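Local atomic coordinates of papain-like cysteine protease (Porcine reproductive and respiratory syndrome virus, PDB entry 3MTV), a protein that serves as the Nsp1beta part of the viral polyprotein, combining a papain-like cysteine protease with a metal-dependent nuclease and probably countering host interferon signalling and protein synthesis. Residues V11-V14 / V19-A22; A42-T47 / V55-F60; D96-E101 / N133-V138. One frame throughout, in Å; residues are numbered along the deposited sequence.

Contact 1 (V11-V14 / V19-A22); sequences VMYV and VSWA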
loop_
_atom_site.group_PDB
_atom_site.type_symbol
_atom_site.label_atom_id
_atom_site.label_comp_id
_atom_site.label_asym_id
_atom_site.label_seq_id
_atom_site.Cartn_x
_atom_site.Cartn_y
_atom_site.Cartn_z
ATOM N N VAL A 11 -6.865 -4.236 -1.314
ATOM C CA VAL A 11 -7.462 -2.955 -1.080
ATOM C C VAL A 11 -6.848 -1.980 -2.025
ATOM O O VAL A 11 -5.845 -2.287 -2.588
ATOM C CB VAL A 11 -7.080 -2.423 0.320
ATOM C CG1 VAL A 11 -7.744 -3.202 1.374
ATOM C CG2 VAL A 11 -5.567 -2.407 0.540
ATOM N N MET A 12 -7.339 -0.755 -2.152
ATOM C CA MET A 12 -6.771 -0.012 -3.236
ATOM C C MET A 12 -6.623 1.375 -2.849
ATOM O O MET A 12 -7.510 1.863 -2.195
ATOM C CB MET A 12 -7.749 -0.015 -4.394
ATOM C CG MET A 12 -7.528 1.137 -5.319
ATOM S SD MET A 12 -8.461 1.106 -6.872
ATOM C CE MET A 12 -10.135 1.467 -6.406
ATOM N N TYR A 13 -5.522 2.026 -3.222
ATOM C CA TYR A 13 -5.298 3.346 -2.709
ATOM C C TYR A 13 -5.502 4.219 -3.877
ATOM O O TYR A 13 -5.159 3.804 -4.960
ATOM C CB TYR A 13 -3.868 3.570 -2.275
ATOM C CG TYR A 13 -3.231 2.676 -1.224
ATOM C CD1 TYR A 13 -3.781 1.480 -0.849
ATOM C CD2 TYR A 13 -2.017 3.045 -0.622
ATOM C CE1 TYR A 13 -3.124 0.642 0.101
ATOM C CE2 TYR A 13 -1.372 2.212 0.350
ATOM C CZ TYR A 13 -1.934 1.028 0.695
ATOM O OH TYR A 13 -1.342 0.236 1.617
ATOM N N VAL A 14 -5.987 5.453 -3.649
ATOM C CA VAL A 14 -6.265 6.442 -4.694
ATOM C C VAL A 14 -6.008 7.902 -4.381
ATOM O O VAL A 14 -6.388 8.341 -3.285
ATOM C CB VAL A 14 -7.693 6.514 -4.838
ATOM C CG1 VAL A 14 -7.973 7.414 -5.953
ATOM C CG2 VAL A 14 -8.332 5.117 -5.061
ATOM N N VAL A 19 -3.357 5.424 -8.746
ATOM C CA VAL A 19 -4.021 4.343 -8.036
ATOM C C VAL A 19 -3.093 3.092 -7.783
ATOM O O VAL A 19 -2.120 2.872 -8.509
ATOM C CB VAL A 19 -5.128 4.042 -8.912
ATOM C CG1 VAL A 19 -5.465 2.591 -8.929
ATOM C CG2 VAL A 19 -6.258 4.998 -8.574
ATOM N N SER A 20 -3.309 2.328 -6.711
ATOM C CA SER A 20 -2.391 1.270 -6.338
ATOM C C SER A 20 -3.186 0.158 -5.711
ATOM O O SER A 20 -4.198 0.376 -5.155
ATOM C CB SER A 20 -1.371 1.767 -5.300
ATOM O OG SER A 20 -1.027 0.716 -4.358
ATOM N N TRP A 21 -2.725 -1.060 -5.697
ATOM C CA TRP A 21 -3.435 -1.900 -4.767
ATOM C C TRP A 21 -2.473 -2.641 -3.867
ATOM O O TRP A 21 -1.342 -2.676 -4.162
ATOM C CB TRP A 21 -4.274 -2.903 -5.517
ATOM C CG TRP A 21 -3.514 -4.023 -6.261
ATOM C CD1 TRP A 21 -2.909 -3.913 -7.493
ATOM C CD2 TRP A 21 -3.294 -5.380 -5.850
ATOM N NE1 TRP A 21 -2.340 -5.121 -7.879
ATOM C CE2 TRP A 21 -2.584 -6.043 -6.914
ATOM C CE3 TRP A 21 -3.626 -6.106 -4.714
ATOM C CZ2 TRP A 21 -2.178 -7.371 -6.865
ATOM C CZ3 TRP A 21 -3.265 -7.496 -4.664
ATOM C CH2 TRP A 21 -2.522 -8.088 -5.736
ATOM N N ALA A 22 -2.962 -3.335 -2.853
ATOM C CA ALA A 22 -2.104 -4.013 -1.914
ATOM C C ALA A 22 -2.920 -5.081 -1.242
ATOM O O ALA A 22 -4.143 -4.980 -1.250
ATOM C CB ALA A 22 -1.611 -3.018 -0.923
#

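Contact 2 (A42-T47 / V55-F60); sequences ANRLHT and VDMSKF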
loop_
_atom_site.group_PDB
_atom_site.type_symbol
_atom_site.label_atom_id
_atom_site.label_comp_id
_atom_site.label_asym_id
_atom_site.label_seq_id
_atom_site.Cartn_x
_atom_site.Cartn_y
_atom_site.Cartn_z
ATOM N N ALA A 42 -11.162 -0.927 -9.919
ATOM C CA ALA A 42 -10.629 -1.982 -9.046
ATOM C C ALA A 42 -10.276 -3.151 -9.851
ATOM O O ALA A 42 -9.115 -3.369 -10.147
ATOM C CB ALA A 42 -11.596 -2.425 -8.043
ATOM N N ASN A 43 -11.294 -3.921 -10.185
ATOM C CA ASN A 43 -11.138 -4.998 -11.145
ATOM C C ASN A 43 -10.037 -4.864 -12.180
ATOM O O ASN A 43 -9.259 -5.839 -12.385
ATOM C CB ASN A 43 -12.449 -5.247 -11.805
ATOM C CG ASN A 43 -13.368 -5.973 -10.886
ATOM O OD1 ASN A 43 -13.653 -7.176 -11.130
ATOM N ND2 ASN A 43 -13.781 -5.288 -9.741
ATOM N N ARG A 44 -9.963 -3.680 -12.798
ATOM C CA ARG A 44 -8.967 -3.466 -13.839
ATOM C C ARG A 44 -7.589 -3.689 -13.236
ATOM O O ARG A 44 -7.007 -4.775 -13.408
ATOM C CB ARG A 44 -9.060 -2.094 -14.524
ATOM C CG ARG A 44 -9.836 -2.228 -15.800
ATOM C CD ARG A 44 -10.327 -0.942 -16.473
ATOM N NE ARG A 44 -11.358 -1.412 -17.418
ATOM C CZ ARG A 44 -12.045 -0.690 -18.317
ATOM N NH1 ARG A 44 -11.868 0.661 -18.481
ATOM N NH2 ARG A 44 -12.909 -1.376 -19.089
ATOM N N LEU A 45 -7.102 -2.650 -12.553
ATOM C CA LEU A 45 -6.064 -2.715 -11.506
ATOM C C LEU A 45 -5.727 -4.018 -10.881
ATOM O O LEU A 45 -4.659 -4.476 -10.996
ATOM C CB LEU A 45 -6.445 -1.907 -10.302
ATOM C CG LEU A 45 -5.225 -1.107 -9.843
ATOM C CD1 LEU A 45 -5.300 -0.849 -8.423
ATOM C CD2 LEU A 45 -3.989 -1.865 -10.119
ATOM N N HIS A 46 -6.616 -4.615 -10.146
ATOM C CA HIS A 46 -6.149 -5.774 -9.393
ATOM C C HIS A 46 -5.907 -6.892 -10.305
ATOM O O HIS A 46 -5.024 -7.649 -10.067
ATOM C CB HIS A 46 -7.201 -6.090 -8.367
ATOM C CG HIS A 46 -7.110 -7.419 -7.718
ATOM N ND1 HIS A 46 -6.409 -7.617 -6.555
ATOM C CD2 HIS A 46 -7.722 -8.596 -7.998
ATOM C CE1 HIS A 46 -6.567 -8.854 -6.145
ATOM N NE2 HIS A 46 -7.359 -9.479 -7.007
ATOM N N THR A 47 -6.693 -6.990 -11.364
ATOM C CA THR A 47 -6.570 -8.084 -12.306
ATOM C C THR A 47 -5.314 -7.939 -13.139
ATOM O O THR A 47 -4.581 -8.920 -13.423
ATOM C CB THR A 47 -7.846 -8.254 -13.171
ATOM O OG1 THR A 47 -8.722 -9.137 -12.456
ATOM C CG2 THR A 47 -7.500 -8.968 -14.434
ATOM N N VAL A 55 -0.109 3.509 -10.781
ATOM C CA VAL A 55 -0.434 3.669 -12.219
ATOM C C VAL A 55 -1.418 4.806 -12.552
ATOM O O VAL A 55 -2.356 5.021 -11.819
ATOM C CB VAL A 55 -1.100 2.376 -12.791
ATOM C CG1 VAL A 55 -0.429 1.172 -12.350
ATOM C CG2 VAL A 55 -2.445 2.216 -12.295
ATOM N N ASP A 56 -1.244 5.516 -13.669
ATOM C CA ASP A 56 -2.249 6.468 -14.100
ATOM C C ASP A 56 -3.217 5.724 -15.071
ATOM O O ASP A 56 -2.883 5.585 -16.226
ATOM C CB ASP A 56 -1.568 7.650 -14.767
ATOM C CG ASP A 56 -2.598 8.619 -15.378
ATOM O OD1 ASP A 56 -3.775 8.132 -15.592
ATOM O OD2 ASP A 56 -2.253 9.827 -15.627
ATOM N N MET A 57 -4.376 5.216 -14.641
ATOM C CA MET A 57 -5.047 4.203 -15.458
ATOM C C MET A 57 -5.626 4.755 -16.788
ATOM O O MET A 57 -6.211 4.022 -17.624
ATOM C CB MET A 57 -6.130 3.458 -14.693
ATOM C CG MET A 57 -5.681 2.778 -13.579
ATOM S SD MET A 57 -5.849 0.948 -13.664
ATOM C CE MET A 57 -7.585 0.500 -13.374
ATOM N N SER A 58 -5.489 6.057 -16.959
ATOM C CA SER A 58 -5.816 6.695 -18.230
ATOM C C SER A 58 -4.776 6.307 -19.289
ATOM O O SER A 58 -5.109 6.067 -20.452
ATOM C CB SER A 58 -5.733 8.210 -18.063
ATOM O OG SER A 58 -4.363 8.627 -17.955
ATOM N N LYS A 59 -3.508 6.268 -18.893
ATOM C CA LYS A 59 -2.448 5.930 -19.810
ATOM C C LYS A 59 -2.503 4.522 -20.407
ATOM O O LYS A 59 -1.702 4.195 -21.245
ATOM C CB LYS A 59 -1.117 6.171 -19.154
ATOM C CG LYS A 59 -0.929 7.609 -18.807
ATOM C CD LYS A 59 -1.985 8.499 -19.502
ATOM C CE LYS A 59 -1.734 9.930 -19.024
ATOM N NZ LYS A 59 -0.304 10.034 -18.444
ATOM N N PHE A 60 -3.447 3.707 -19.994
ATOM C CA PHE A 60 -3.514 2.313 -20.432
ATOM C C PHE A 60 -4.799 2.015 -21.152
ATOM O O PHE A 60 -5.729 2.777 -20.984
ATOM C CB PHE A 60 -3.526 1.365 -19.220
ATOM C CG PHE A 60 -2.205 1.291 -18.482
ATOM C CD1 PHE A 60 -1.754 2.361 -17.706
ATOM C CD2 PHE A 60 -1.422 0.163 -18.556
ATOM C CE1 PHE A 60 -0.550 2.293 -17.023
ATOM C CE2 PHE A 60 -0.256 0.098 -17.883
ATOM C CZ PHE A 60 0.179 1.156 -17.116
#

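Contact 3 (D96-E101 / N133-V138); sequences DSLPPE and NGLRAV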
loop_
_atom_site.group_PDB
_atom_site.type_symbol
_atom_site.label_atom_id
_atom_site.label_comp_id
_atom_site.label_asym_id
_atom_site.label_seq_id
_atom_site.Cartn_x
_atom_site.Cartn_y
_atom_site.Cartn_z
ATOM N N ASP A 96 23.013 -9.038 -29.571
ATOM C CA ASP A 96 22.837 -8.724 -30.963
ATOM C C ASP A 96 24.085 -8.964 -31.762
ATOM O O ASP A 96 24.035 -9.464 -32.871
ATOM C CB ASP A 96 22.238 -7.350 -31.169
ATOM C CG ASP A 96 20.699 -7.443 -31.373
ATOM O OD1 ASP A 96 20.113 -6.319 -31.593
ATOM O OD2 ASP A 96 20.119 -8.641 -31.300
ATOM N N SER A 97 25.188 -8.783 -31.086
ATOM C CA SER A 97 26.438 -8.873 -31.707
ATOM C C SER A 97 26.796 -10.337 -31.935
ATOM O O SER A 97 27.578 -10.641 -32.815
ATOM C CB SER A 97 27.429 -8.212 -30.797
ATOM O OG SER A 97 28.210 -9.181 -30.156
ATOM N N LEU A 98 26.219 -11.294 -31.232
ATOM C CA LEU A 98 26.623 -12.654 -31.639
ATOM C C LEU A 98 26.068 -13.240 -32.941
ATOM O O LEU A 98 25.113 -12.799 -33.596
ATOM C CB LEU A 98 26.458 -13.684 -30.516
ATOM C CG LEU A 98 26.557 -13.180 -29.045
ATOM C CD1 LEU A 98 25.945 -14.138 -28.135
ATOM C CD2 LEU A 98 27.930 -12.902 -28.456
ATOM N N PRO A 99 26.693 -14.289 -33.331
ATOM C CA PRO A 99 26.145 -14.942 -34.511
ATOM C C PRO A 99 24.809 -15.491 -34.162
ATOM O O PRO A 99 24.519 -15.895 -33.055
ATOM C CB PRO A 99 27.114 -16.132 -34.741
ATOM C CG PRO A 99 28.400 -15.791 -33.877
ATOM C CD PRO A 99 27.905 -14.930 -32.764
ATOM N N PRO A 100 24.017 -15.611 -35.161
ATOM C CA PRO A 100 22.651 -16.098 -35.196
ATOM C C PRO A 100 22.521 -17.401 -34.489
ATOM O O PRO A 100 21.655 -17.453 -33.609
ATOM C CB PRO A 100 22.391 -16.305 -36.675
ATOM C CG PRO A 100 23.452 -15.593 -37.408
ATOM C CD PRO A 100 24.577 -15.316 -36.479
ATOM N N GLU A 101 23.240 -18.449 -34.905
ATOM C CA GLU A 101 23.066 -19.769 -34.255
ATOM C C GLU A 101 23.200 -19.490 -32.761
ATOM O O GLU A 101 22.442 -19.977 -31.925
ATOM C CB GLU A 101 24.173 -20.828 -34.480
ATOM C CG GLU A 101 25.042 -20.795 -35.688
ATOM C CD GLU A 101 26.071 -19.599 -35.732
ATOM O OE1 GLU A 101 25.774 -18.552 -36.468
ATOM O OE2 GLU A 101 27.176 -19.763 -35.074
ATOM N N ASN A 133 29.500 -15.289 -23.018
ATOM C CA ASN A 133 29.515 -15.114 -24.445
ATOM C C ASN A 133 30.542 -14.109 -24.938
ATOM O O ASN A 133 30.565 -13.756 -26.163
ATOM C CB ASN A 133 28.111 -14.880 -24.956
ATOM C CG ASN A 133 27.412 -16.185 -25.216
ATOM O OD1 ASN A 133 26.520 -16.471 -24.493
ATOM N ND2 ASN A 133 27.867 -17.023 -26.205
ATOM N N GLY A 134 31.401 -13.710 -23.975
ATOM C CA GLY A 134 32.505 -12.779 -24.154
ATOM C C GLY A 134 31.935 -11.395 -24.115
ATOM O O GLY A 134 32.575 -10.426 -24.417
ATOM N N LEU A 135 30.693 -11.254 -23.753
ATOM C CA LEU A 135 30.327 -9.894 -23.613
ATOM C C LEU A 135 30.428 -9.474 -22.183
ATOM O O LEU A 135 30.864 -10.226 -21.239
ATOM C CB LEU A 135 28.938 -9.602 -24.140
ATOM C CG LEU A 135 28.684 -10.212 -25.517
ATOM C CD1 LEU A 135 27.268 -10.599 -25.717
ATOM C CD2 LEU A 135 29.149 -9.275 -26.590
ATOM N N ARG A 136 30.069 -8.208 -22.111
ATOM C CA ARG A 136 30.187 -7.324 -20.987
ATOM C C ARG A 136 29.315 -6.069 -21.198
ATOM O O ARG A 136 29.243 -5.512 -22.309
ATOM C CB ARG A 136 31.641 -6.906 -20.822
ATOM C CG ARG A 136 31.931 -5.474 -20.952
ATOM C CD ARG A 136 33.333 -5.207 -20.450
ATOM N NE ARG A 136 34.161 -4.229 -21.174
ATOM C CZ ARG A 136 35.491 -4.276 -21.185
ATOM N NH1 ARG A 136 36.115 -5.258 -20.542
ATOM N NH2 ARG A 136 36.198 -3.360 -21.838
ATOM N N ALA A 137 28.618 -5.639 -20.146
ATOM C CA ALA A 137 27.719 -4.466 -20.282
ATOM C C ALA A 137 28.130 -3.415 -19.356
ATOM O O ALA A 137 28.338 -3.681 -18.153
ATOM C CB ALA A 137 26.271 -4.760 -19.969
ATOM N N VAL A 138 28.208 -2.203 -19.910
ATOM C CA VAL A 138 28.839 -1.108 -19.201
ATOM C C VAL A 138 27.970 0.059 -19.223
ATOM O O VAL A 138 27.376 0.434 -20.250
ATOM C CB VAL A 138 30.135 -0.579 -19.811
ATOM C CG1 VAL A 138 30.804 0.345 -18.780
ATOM C CG2 VAL A 138 31.055 -1.672 -20.271
#

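Contact 1 (V11-V14 / V19-A22)
Val11 pairs with Ala22, and Tyr13 with Ser20, as the two hydrogen-bonded pairs of a tight antiparallel beta hairpin. Four backbone bonds join the strands. Val11 N donates to Ala22 O at 2.8 Å, and Ala22 N returns a bond to Val11 O at 3.1 Å. Tyr13 N reaches Ser20 O at 2.9 Å, and Ser20 N reaches Tyr13 O at 2.9 Å. Met12-Trp21, between them, and Val14-Val19, beyond Tyr13-Ser20, are the non-hydrogen-bonded pairs. The short segments run at 155° to each other.

Apolar contacts fill the face that carries Met12, Val14, Val19 and Trp21. Val19 uses both branches: CG1 lies 3.9 Å from Met12 SD, and CG2 lies 4.0 Å from Val14 CG1. Val14 and Val19 lie side by side and point the same way. Trp21 has CG between its backbone N and carbonyl carbon (chi1 70°), and its indole leads away from the opposite strand.

On the other face the contacts gather round the Tyr13 ring. Ser20 OG sits over one face of it. Ala22 CB lies oblique to the ring, 4.1 Å from Tyr13 CE1, while Val11 CG2 meets the ring edge in plane.

This second face is a dimer surface: Tyr13 OH is hydrogen-bonded to His52 ND1 of the second subunit, and the two Tyr13 rings meet. Leu45 of helix 39-48 packs on Met12, Val19 and Trp21 of the first face, and the rings of Trp21 and His46 meet edge-to-face. Strands 3-7 and 54-56 flank the hairpin in the sheet.

Contact 2 (A42-T47 / V55-F60)
The turn that carries Met57 up to Leu45 is organised around Asp56 OD1. Ser58 N donates to Asp56 OD1 at 3.0 Å, which makes an Asx turn. The donor comes to the anti side of the oxygen and lies 26° out of the carboxylate plane. Ser58 OG is also modelled against this oxygen, but too closely for the length to be trusted. The other oxygen, Asp56 OD2, has a long, weak salt bridge to Lys59 NZ at 3.4 Å. The backbone of the turn closes with Lys59 N to Asp56 O at 2.8 Å. The edge of the Phe60 ring meets that same carbonyl oxygen in plane.

Met57 alone reaches across from this turn to the helix. Its CG stands anti to its own carbonyl carbon (chi1 -60°), and the chain then bends twice, at chi2 and chi3. The methyl CE ends 4.1 Å from Leu45 CB, with SD 4.0 Å from Leu45 N. The methyl also lies beside Arg44 CB, but the modelled closeness there is doubtful. Beyond CB, the Arg44 chain extends from CG to NE and its end leads away from Met57.

Leu45 packs on Met12, Val19 and Trp21 of the hairpin, and Val55 is backbone-bonded to Val19. The helix and the strand that leads into the turn are thus both tied to one sheet. The chemistry between helix and turn is that of a thioether against a helix surface. It is apolar and weakly directional, and the polar bonds of Asp56 described here stay within its own turn.

Contact 3 (D96-E101 / N133-V138)
Leu98 reaches from the loop before helix 100-112 to Asn133 and Leu135. Its CB points toward the other segment without touching it. CG leans to the backbone N side (chi1 -28°, off a staggered position) and carries the two methyls that make the contact. CD1 goes to Asn133, where CB and CG both lie 3.9 Å away. The two side chains cross at about a right angle. CD2 is shared between two partners: the backbone Asn133 O at 3.6 Å and Leu135 CD1 at 3.6 Å. Leu98 and Leu135 meet tip to tip. The other Leu135 branch, CD2, lies 3.7 Å from Ser97 OG.

Both segments sit at helix ends. Pro99 is the N-cap of helix 100-112. Gly134, with positive phi, is the C-prime residue of the Schellman motif that ends helix 124-131 and turns the chain into strand 135-139. Leu98 O accepts from Gln103 NE2, and Asn133 also touches Val102.

The contact thus joins a helix start to a helix end and the sheet within the papain-like protease part. The segments have no hydrogen bond between them. What remains is van der Waals packing of Leu98 on Leu135 and on Asn133, partly sheltered from solvent.

In the fold
Following the chain from the N terminus, contact 1 closes the short hairpin turn between strands 10-15 and 18-23. Contact 2 closes the next loop, from helix 39-48 round to the turn after strand 54-56. The two touch: Leu45 is packed on Val19 and Trp21, and strand 54-56 adjoins strand 18-23. Contact 1 builds the N-terminal four-stranded sheet; contact 2 holds the helix to the turn after its last strand. Contact 3 closes a longer, largely helical loop in the protease part and anchors it to the five-stranded sheet. It lies on the opposite side of the chain's centre from the other two, about 41 Å from contact 1 and about 37 Å from contact 2, centre to centre. All three follow in series; none nests or crosses.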